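Local coordinates for putative uncharacterized protein (Trypanosoma congolense, PDB 4E40) that probably binds haptoglobin-hemoglobin at the trypanosome surface as the elongated helical-bundle part of a receptor for heme and iron uptake, at residues 22-27 / 172-177; 85-90 / 242-247; 95-100 / 227-232. All blocks are in the same frame, centred on the assembly; numbering follows the deposited sequence.

Contact 1 (22-27 / 172-177); sequences RAQLAG and AKSLAA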
loop_
_atom_site.group_PDB
_atom_site.type_symbol
_atom_site.label_atom_id
_atom_site.label_comp_id
_atom_site.label_asym_id
_atom_site.label_seq_id
_atom_site.Cartn_x
_atom_site.Cartn_y
_atom_site.Cartn_z
ATOM N N ARG A 22 8.233 12.898 -24.692
ATOM C CA ARG A 22 8.063 11.509 -25.147
ATOM C C ARG A 22 8.843 10.556 -24.239
ATOM O O ARG A 22 8.309 9.472 -23.904
ATOM C CB ARG A 22 8.552 11.380 -26.603
ATOM C CG ARG A 22 8.169 10.031 -27.238
ATOM C CD ARG A 22 9.379 9.060 -27.223
ATOM N NE ARG A 22 10.540 9.589 -27.940
ATOM C CZ ARG A 22 10.697 9.645 -29.286
ATOM N NH1 ARG A 22 9.762 9.174 -30.125
ATOM N NH2 ARG A 22 11.799 10.179 -29.813
ATOM N N ALA A 23 10.066 10.910 -23.867
ATOM C CA ALA A 23 10.879 10.061 -22.963
ATOM C C ALA A 23 10.211 9.898 -21.600
ATOM O O ALA A 23 10.206 8.788 -21.038
ATOM C CB ALA A 23 12.295 10.575 -22.792
ATOM N N GLN A 24 9.550 10.976 -21.125
ATOM C CA GLN A 24 8.809 10.852 -19.838
ATOM C C GLN A 24 7.582 9.938 -19.971
ATOM O O GLN A 24 7.329 9.100 -19.116
ATOM C CB GLN A 24 8.306 12.214 -19.348
ATOM C CG GLN A 24 9.406 13.228 -19.067
ATOM C CD GLN A 24 9.870 13.310 -17.681
ATOM O OE1 GLN A 24 11.104 13.249 -17.440
ATOM N NE2 GLN A 24 8.968 13.225 -16.759
ATOM N N LEU A 25 6.789 10.110 -21.048
ATOM C CA LEU A 25 5.581 9.315 -21.243
ATOM C C LEU A 25 6.000 7.845 -21.348
ATOM O O LEU A 25 5.338 6.986 -20.741
ATOM C CB LEU A 25 4.844 9.764 -22.526
ATOM C CG LEU A 25 4.233 11.195 -22.333
ATOM C CD1 LEU A 25 3.840 11.734 -23.714
ATOM C CD2 LEU A 25 3.050 11.222 -21.363
ATOM N N ALA A 26 7.093 7.592 -22.095
ATOM C CA ALA A 26 7.618 6.203 -22.277
ATOM C C ALA A 26 8.029 5.607 -20.939
ATOM O O ALA A 26 7.971 4.367 -20.765
ATOM C CB ALA A 26 8.806 6.187 -23.229
ATOM N N GLY A 27 8.443 6.441 -19.999
ATOM C CA GLY A 27 8.888 5.941 -18.706
ATOM C C GLY A 27 7.788 5.849 -17.645
ATOM O O GLY A 27 8.065 5.415 -16.552
ATOM N N ALA A 172 5.226 12.007 -11.303
ATOM C CA ALA A 172 4.127 12.909 -11.721
ATOM C C ALA A 172 4.632 14.359 -11.779
ATOM O O ALA A 172 4.217 15.107 -12.666
ATOM C CB ALA A 172 2.908 12.782 -10.745
ATOM N N LYS A 173 5.496 14.752 -10.876
ATOM C CA LYS A 173 6.046 16.090 -10.884
ATOM C C LYS A 173 6.863 16.366 -12.122
ATOM O O LYS A 173 6.677 17.419 -12.774
ATOM C CB LYS A 173 6.904 16.254 -9.615
ATOM C CG LYS A 173 7.533 17.635 -9.526
ATOM C CD LYS A 173 8.403 17.726 -8.249
ATOM C CE LYS A 173 9.010 19.129 -8.116
ATOM N NZ LYS A 173 9.809 19.186 -6.842
ATOM N N SER A 174 7.755 15.437 -12.494
ATOM C CA SER A 174 8.557 15.739 -13.667
ATOM C C SER A 174 7.740 15.667 -14.967
ATOM O O SER A 174 7.976 16.454 -15.885
ATOM C CB SER A 174 9.811 14.797 -13.763
ATOM O OG SER A 174 9.370 13.465 -14.110
ATOM N N LEU A 175 6.717 14.807 -15.023
ATOM C CA LEU A 175 5.928 14.733 -16.222
ATOM C C LEU A 175 5.114 16.035 -16.361
ATOM O O LEU A 175 4.990 16.539 -17.459
ATOM C CB LEU A 175 5.040 13.492 -16.163
ATOM C CG LEU A 175 4.059 13.382 -17.335
ATOM C CD1 LEU A 175 4.774 13.330 -18.711
ATOM C CD2 LEU A 175 3.198 12.132 -17.121
ATOM N N ALA A 176 4.529 16.469 -15.224
ATOM C CA ALA A 176 3.766 17.741 -15.313
ATOM C C ALA A 176 4.650 18.890 -15.768
ATOM O O ALA A 176 4.193 19.722 -16.588
ATOM C CB ALA A 176 3.134 18.028 -13.948
ATOM N N ALA A 177 5.909 18.953 -15.273
ATOM C CA ALA A 177 6.813 20.037 -15.728
ATOM C C ALA A 177 7.044 19.944 -17.244
ATOM O O ALA A 177 7.082 20.938 -17.984
ATOM C CB ALA A 177 8.142 19.961 -14.976
#
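In Leu175, CG lies anti to the backbone N (chi1 175°), and this throws the CD1 methyl across to the other helix, where it meets both Gln24 and Leu25. Leu25 is built the other way round, with CG anti to its carbonyl carbon (chi1 -69°), and it sends CD2 to the meeting point. The two leucine side chains cross at about a right angle, with Leu25 CD2 and Leu175 CD1 3.8 Å apart. The same CD1 of Leu175 also rests against the aliphatic root of Gln24, 3.8 Å from its CB, so one methyl bridges two neighbouring residues of 22-27. Gln24 then bends at chi2, which brings its amide carbon CD to 3.6 Å from Ser174 OG and places the flat group beside the serine side chain.

The axes of the helical segments 22-26 and 172-177 run roughly antiparallel (149°) and come to 9.8 Å of each other. Helix 12-26 and the short helix 172-180 pack here on the long-helix bundle that makes up most of this receptor domain. Leu25 also touches Val140 of helix 82-147, and both leucines reach Ile198 of helix 192-246, so these two long helices both pack against the crossing. On the far side of helix 12-26, Arg22 points away from helix 172-180 and hydrogen-bonds through NH1 to Ser141. The helical turn at Ser174 is held separately: its backbone N is bonded to Thr171 OG1.

Contact 2 (85-90 / 242-247); sequences QKVRKA and TESSKV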
loop_
_atom_site.group_PDB
_atom_site.type_symbol
_atom_site.label_atom_id
_atom_site.label_comp_id
_atom_site.label_asym_id
_atom_site.label_seq_id
_atom_site.Cartn_x
_atom_site.Cartn_y
_atom_site.Cartn_z
ATOM N N GLN A 85 -8.356 -17.833 46.472
ATOM C CA GLN A 85 -8.326 -16.436 46.053
ATOM C C GLN A 85 -7.287 -16.106 45.016
ATOM O O GLN A 85 -7.590 -15.337 44.105
ATOM C CB GLN A 85 -8.223 -15.525 47.277
ATOM C CG GLN A 85 -9.481 -15.677 48.131
ATOM C CD GLN A 85 -10.755 -15.106 47.481
ATOM O OE1 GLN A 85 -10.887 -13.885 47.395
ATOM N NE2 GLN A 85 -11.710 -15.979 47.029
ATOM N N LYS A 86 -6.089 -16.665 45.109
ATOM C CA LYS A 86 -5.106 -16.387 44.074
ATOM C C LYS A 86 -5.632 -16.982 42.775
ATOM O O LYS A 86 -5.500 -16.400 41.718
ATOM C CB LYS A 86 -3.745 -16.959 44.405
ATOM C CG LYS A 86 -3.152 -16.322 45.675
ATOM C CD LYS A 86 -1.811 -16.943 45.980
ATOM C CE LYS A 86 -1.146 -16.251 47.179
ATOM N NZ LYS A 86 -0.104 -17.103 47.811
ATOM N N VAL A 87 -6.287 -18.149 42.855
ATOM C CA VAL A 87 -6.791 -18.742 41.605
ATOM C C VAL A 87 -7.867 -17.863 40.929
ATOM O O VAL A 87 -7.799 -17.607 39.731
ATOM C CB VAL A 87 -7.422 -20.138 41.893
ATOM C CG1 VAL A 87 -8.116 -20.702 40.636
ATOM C CG2 VAL A 87 -6.303 -21.054 42.352
ATOM N N ARG A 88 -8.829 -17.398 41.724
ATOM C CA ARG A 88 -9.948 -16.608 41.189
ATOM C C ARG A 88 -9.412 -15.282 40.651
ATOM O O ARG A 88 -9.849 -14.831 39.586
ATOM C CB ARG A 88 -11.013 -16.347 42.271
ATOM C CG ARG A 88 -11.767 -17.658 42.632
ATOM C CD ARG A 88 -12.270 -17.581 44.073
ATOM N NE ARG A 88 -12.832 -18.897 44.403
ATOM C CZ ARG A 88 -13.036 -19.372 45.626
ATOM N NH1 ARG A 88 -13.552 -20.583 45.748
ATOM N NH2 ARG A 88 -12.723 -18.660 46.731
ATOM N N LYS A 89 -8.459 -14.689 41.370
ATOM C CA LYS A 89 -7.944 -13.394 40.879
ATOM C C LYS A 89 -7.152 -13.540 39.605
ATOM O O LYS A 89 -7.285 -12.700 38.679
ATOM C CB LYS A 89 -7.058 -12.742 41.930
ATOM C CG LYS A 89 -7.845 -12.207 43.122
ATOM C CD LYS A 89 -6.881 -11.627 44.150
ATOM C CE LYS A 89 -7.541 -11.600 45.506
ATOM N NZ LYS A 89 -6.590 -11.222 46.601
ATOM N N ALA A 90 -6.298 -14.573 39.551
ATOM C CA ALA A 90 -5.507 -14.820 38.354
ATOM C C ALA A 90 -6.395 -15.117 37.150
ATOM O O ALA A 90 -6.157 -14.672 36.044
ATOM C CB ALA A 90 -4.524 -15.963 38.583
ATOM N N THR A 242 -1.417 -23.561 38.563
ATOM C CA THR A 242 -0.436 -23.925 39.579
ATOM C C THR A 242 -1.039 -23.843 40.993
ATOM O O THR A 242 -0.947 -24.801 41.790
ATOM C CB THR A 242 0.825 -23.030 39.475
ATOM O OG1 THR A 242 1.466 -23.267 38.234
ATOM C CG2 THR A 242 1.839 -23.391 40.563
ATOM N N GLU A 243 -1.717 -22.740 41.304
ATOM C CA GLU A 243 -2.315 -22.597 42.629
ATOM C C GLU A 243 -3.479 -23.541 42.900
ATOM O O GLU A 243 -3.652 -24.027 44.041
ATOM C CB GLU A 243 -2.749 -21.153 42.881
ATOM C CG GLU A 243 -1.561 -20.196 42.956
ATOM C CD GLU A 243 -0.728 -20.382 44.238
ATOM O OE1 GLU A 243 -1.302 -20.686 45.301
ATOM O OE2 GLU A 243 0.505 -20.227 44.185
ATOM N N SER A 244 -4.264 -23.801 41.864
ATOM C CA SER A 244 -5.363 -24.768 41.916
ATOM C C SER A 244 -4.839 -26.153 42.331
ATOM O O SER A 244 -5.466 -26.839 43.178
ATOM C CB SER A 244 -6.025 -24.857 40.542
ATOM O OG SER A 244 -7.413 -25.068 40.732
ATOM N N SER A 245 -3.690 -26.540 41.775
ATOM C CA SER A 245 -3.051 -27.842 42.053
ATOM C C SER A 245 -2.676 -28.043 43.498
ATOM O O SER A 245 -2.767 -29.159 43.993
ATOM C CB SER A 245 -1.791 -28.033 41.230
ATOM O OG SER A 245 -2.133 -28.096 39.867
ATOM N N LYS A 246 -2.214 -26.982 44.156
ATOM C CA LYS A 246 -1.976 -27.006 45.602
ATOM C C LYS A 246 -3.224 -27.334 46.440
ATOM O O LYS A 246 -3.112 -27.928 47.513
ATOM C CB LYS A 246 -1.411 -25.670 46.058
ATOM C CG LYS A 246 0.056 -25.519 45.762
ATOM C CD LYS A 246 0.461 -24.073 45.961
ATOM C CE LYS A 246 1.590 -23.685 45.024
ATOM N NZ LYS A 246 2.272 -22.453 45.508
ATOM N N VAL A 247 -4.395 -26.929 45.943
ATOM C CA VAL A 247 -5.697 -27.050 46.631
ATOM C C VAL A 247 -5.686 -26.439 48.035
ATOM O O VAL A 247 -5.096 -25.372 48.260
ATOM C CB VAL A 247 -6.269 -28.500 46.623
ATOM C CG1 VAL A 247 -7.755 -28.483 46.990
ATOM C CG2 VAL A 247 -6.055 -29.168 45.257
#
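Val87 drives its CG2 methyl into the backbone of the opposing helix, 3.5 Å from Ser244 N and 3.6 Å from Glu243 CB. This is the tight part of the contact. CG1 of the valine is anti to the backbone N (chi1 173°), which leaves CG2 as the branch that faces 242-247. The Val87 and Glu243 side chains pass alongside with opposite headings. The two helix segments themselves are antiparallel, at 155°. Val74 touches both Val87 and Ser244, while Ala70 of helix 28-73 packs on Val87 and takes a hydrogen bond from Ser244 OG through its carbonyl O. The three long helices of the bundle therefore meet here, close to the C-terminal end of helix 192-246.

The solvent side is looser and charged. Lys86 stretches out beyond CG and passes the bent side chain of Glu243, its CD 3.8 Å from Glu243 OE1. The charged ends do not close: Lys86 NZ stays 4.5 Å from Glu243 OE1. Glu243 instead makes its salt bridge within its own segment, with Lys246 NZ 3.1 Å from Glu243 OE2 and approaching from above the carboxylate plane. One carboxylate thus has two lysines near it, in directions roughly at right angles, bonded to Lys246 and merely near Lys86 of the other segment, so electrostatic attraction probably supplements a junction held mainly by apolar packing.

Contact 3 (95-100 / 227-232); sequences HHALEH and ERQLEK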
loop_
_atom_site.group_PDB
_atom_site.type_symbol
_atom_site.label_atom_id
_atom_site.label_comp_id
_atom_site.label_asym_id
_atom_site.label_seq_id
_atom_site.Cartn_x
_atom_site.Cartn_y
_atom_site.Cartn_z
ATOM N N HIS A 95 -9.048 -13.507 31.887
ATOM C CA HIS A 95 -10.208 -13.084 31.091
ATOM C C HIS A 95 -10.100 -11.653 30.631
ATOM O O HIS A 95 -10.381 -11.336 29.489
ATOM C CB HIS A 95 -11.482 -13.255 31.928
ATOM C CG HIS A 95 -11.962 -14.690 32.101
ATOM N ND1 HIS A 95 -12.875 -15.257 31.259
ATOM C CD2 HIS A 95 -11.643 -15.632 33.039
ATOM C CE1 HIS A 95 -13.207 -16.516 31.733
ATOM N NE2 HIS A 95 -12.438 -16.767 32.797
ATOM N N HIS A 96 -9.677 -10.785 31.561
ATOM C CA HIS A 96 -9.598 -9.366 31.201
ATOM C C HIS A 96 -8.562 -9.096 30.131
ATOM O O HIS A 96 -8.799 -8.311 29.211
ATOM C CB HIS A 96 -9.294 -8.514 32.447
ATOM C CG HIS A 96 -10.342 -8.642 33.494
ATOM N ND1 HIS A 96 -10.119 -8.317 34.786
ATOM C CD2 HIS A 96 -11.647 -9.051 33.404
ATOM C CE1 HIS A 96 -11.233 -8.573 35.501
ATOM N NE2 HIS A 96 -12.172 -8.989 34.653
ATOM N N ALA A 97 -7.447 -9.817 30.194
ATOM C CA ALA A 97 -6.363 -9.649 29.202
ATOM C C ALA A 97 -6.820 -10.154 27.834
ATOM O O ALA A 97 -6.529 -9.565 26.791
ATOM C CB ALA A 97 -5.062 -10.367 29.624
ATOM N N LEU A 98 -7.596 -11.267 27.848
ATOM C CA LEU A 98 -8.141 -11.732 26.597
ATOM C C LEU A 98 -9.075 -10.728 25.929
ATOM O O LEU A 98 -9.092 -10.668 24.710
ATOM C CB LEU A 98 -8.886 -13.119 26.841
ATOM C CG LEU A 98 -9.453 -13.707 25.515
ATOM C CD1 LEU A 98 -8.369 -14.159 24.541
ATOM C CD2 LEU A 98 -10.335 -14.909 25.890
ATOM N N GLU A 99 -9.865 -9.946 26.685
ATOM C CA GLU A 99 -10.640 -8.888 26.011
ATOM C C GLU A 99 -9.745 -7.935 25.218
ATOM O O GLU A 99 -10.094 -7.539 24.123
ATOM C CB GLU A 99 -11.419 -8.081 27.061
ATOM C CG GLU A 99 -12.507 -8.879 27.806
ATOM C CD GLU A 99 -13.134 -8.008 28.910
ATOM O OE1 GLU A 99 -13.711 -6.995 28.565
ATOM O OE2 GLU A 99 -12.958 -8.363 30.085
ATOM N N HIS A 100 -8.530 -7.693 25.756
ATOM C CA HIS A 100 -7.622 -6.832 24.988
ATOM C C HIS A 100 -6.940 -7.540 23.831
ATOM O O HIS A 100 -6.746 -6.939 22.803
ATOM C CB HIS A 100 -6.564 -6.186 25.907
ATOM C CG HIS A 100 -7.146 -5.489 27.068
ATOM N ND1 HIS A 100 -8.050 -4.432 26.934
ATOM C CD2 HIS A 100 -6.899 -5.639 28.413
ATOM C CE1 HIS A 100 -8.373 -3.994 28.161
ATOM N NE2 HIS A 100 -7.663 -4.714 29.080
ATOM N N GLU A 227 0.402 -9.480 21.375
ATOM C CA GLU A 227 1.423 -10.337 21.960
ATOM C C GLU A 227 1.637 -10.076 23.435
ATOM O O GLU A 227 1.710 -11.027 24.234
ATOM C CB GLU A 227 2.739 -9.985 21.273
ATOM C CG GLU A 227 2.770 -10.482 19.834
ATOM C CD GLU A 227 3.805 -9.758 18.947
ATOM O OE1 GLU A 227 4.587 -8.878 19.421
ATOM O OE2 GLU A 227 3.790 -10.052 17.721
ATOM N N ARG A 228 1.634 -8.794 23.788
ATOM C CA ARG A 228 1.781 -8.420 25.213
ATOM C C ARG A 228 0.606 -8.906 26.067
ATOM O O ARG A 228 0.792 -9.442 27.164
ATOM C CB ARG A 228 1.921 -6.914 25.422
ATOM C CG ARG A 228 3.312 -6.387 25.005
ATOM C CD ARG A 228 3.458 -4.929 25.429
ATOM N NE ARG A 228 4.906 -4.599 25.523
ATOM C CZ ARG A 228 5.410 -3.372 25.392
ATOM N NH1 ARG A 228 4.601 -2.341 25.137
ATOM N NH2 ARG A 228 6.745 -3.176 25.483
ATOM N N GLN A 229 -0.593 -8.689 25.534
ATOM C CA GLN A 229 -1.814 -9.080 26.288
ATOM C C GLN A 229 -1.928 -10.592 26.374
ATOM O O GLN A 229 -2.389 -11.124 27.395
ATOM C CB GLN A 229 -3.049 -8.435 25.659
ATOM C CG GLN A 229 -3.043 -6.901 25.767
ATOM C CD GLN A 229 -2.800 -6.508 27.185
ATOM O OE1 GLN A 229 -3.490 -6.938 28.098
ATOM N NE2 GLN A 229 -1.650 -5.760 27.399
ATOM N N LEU A 230 -1.537 -11.301 25.306
ATOM C CA LEU A 230 -1.460 -12.749 25.383
ATOM C C LEU A 230 -0.526 -13.257 26.464
ATOM O O LEU A 230 -0.875 -14.191 27.199
ATOM C CB LEU A 230 -1.088 -13.373 24.008
ATOM C CG LEU A 230 -0.972 -14.897 24.077
ATOM C CD1 LEU A 230 -2.333 -15.627 24.410
ATOM C CD2 LEU A 230 -0.435 -15.346 22.691
ATOM N N GLU A 231 0.667 -12.653 26.539
ATOM C CA GLU A 231 1.608 -13.015 27.572
ATOM C C GLU A 231 0.975 -12.853 28.979
ATOM O O GLU A 231 1.168 -13.716 29.817
ATOM C CB GLU A 231 2.901 -12.242 27.400
ATOM C CG GLU A 231 3.833 -12.628 28.524
ATOM C CD GLU A 231 5.299 -12.723 28.211
ATOM O OE1 GLU A 231 5.692 -12.748 27.032
ATOM O OE2 GLU A 231 6.062 -12.757 29.207
ATOM N N LYS A 232 0.275 -11.734 29.210
ATOM C CA LYS A 232 -0.391 -11.516 30.482
ATOM C C LYS A 232 -1.416 -12.635 30.752
ATOM O O LYS A 232 -1.442 -13.224 31.830
ATOM C CB LYS A 232 -1.007 -10.108 30.507
ATOM C CG LYS A 232 -1.593 -9.852 31.917
ATOM C CD LYS A 232 -2.232 -8.474 32.072
ATOM C CE LYS A 232 -1.257 -7.347 31.862
ATOM N NZ LYS A 232 -1.931 -6.092 32.417
#
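The helical segments 95-100 and 227-232 run close to antiparallel (165°), their axes approaching to 8.3 Å, and Ala97 stands level with Gln229 at a CA-CA distance of 5.4 Å. A methyl is all that Ala97 puts between the backbones, and its CB sits 3.6 Å from the carbonyl O of Gln229. Lys232 lays its aliphatic stem against the same methyl, with CB 4.2 Å from Ala97 CB. One turn along, Gln229 CG presses on His100 CB at 3.6 Å. Gln229 bends at chi2 (-52°), carrying its OE1 to 3.7 Å from His100 CD2; the amide and imidazole planes stand 83° apart. His100 ND1 is hydrogen-bonded to Glu103, which helps fix the turn of the ring. Leu98 and Leu230 turn away from this contact toward helix 28-73, touching Val64 and Ile56 respectively. Between segments 95-100 and 227-232 themselves no hydrogen bond or salt bridge forms: polar residues lend their carbon stems to the packing, and the close approach here probably owes much to the small side chain of Ala97.

Overall arrangement
Contacts 2 and 3 are two points on one seam, where the long helices 82-147 and 192-246 run antiparallel; their centres are 19 Å apart and their nearest atoms about 5 Å. Contact 3 pairs residues lying between those of contact 2 in the sequence, as expected where two helices run antiparallel. Contact 1 lies on the opposite side of the chain's centre, its centre 70 Å from that of contact 2 and 52 Å from that of contact 3. It joins helices 12-26 and 172-180, and its segments alternate in sequence with those of the other two. Together they sample both halves of an elongated single-chain bundle, a shape consistent with a receptor extending from the cell surface.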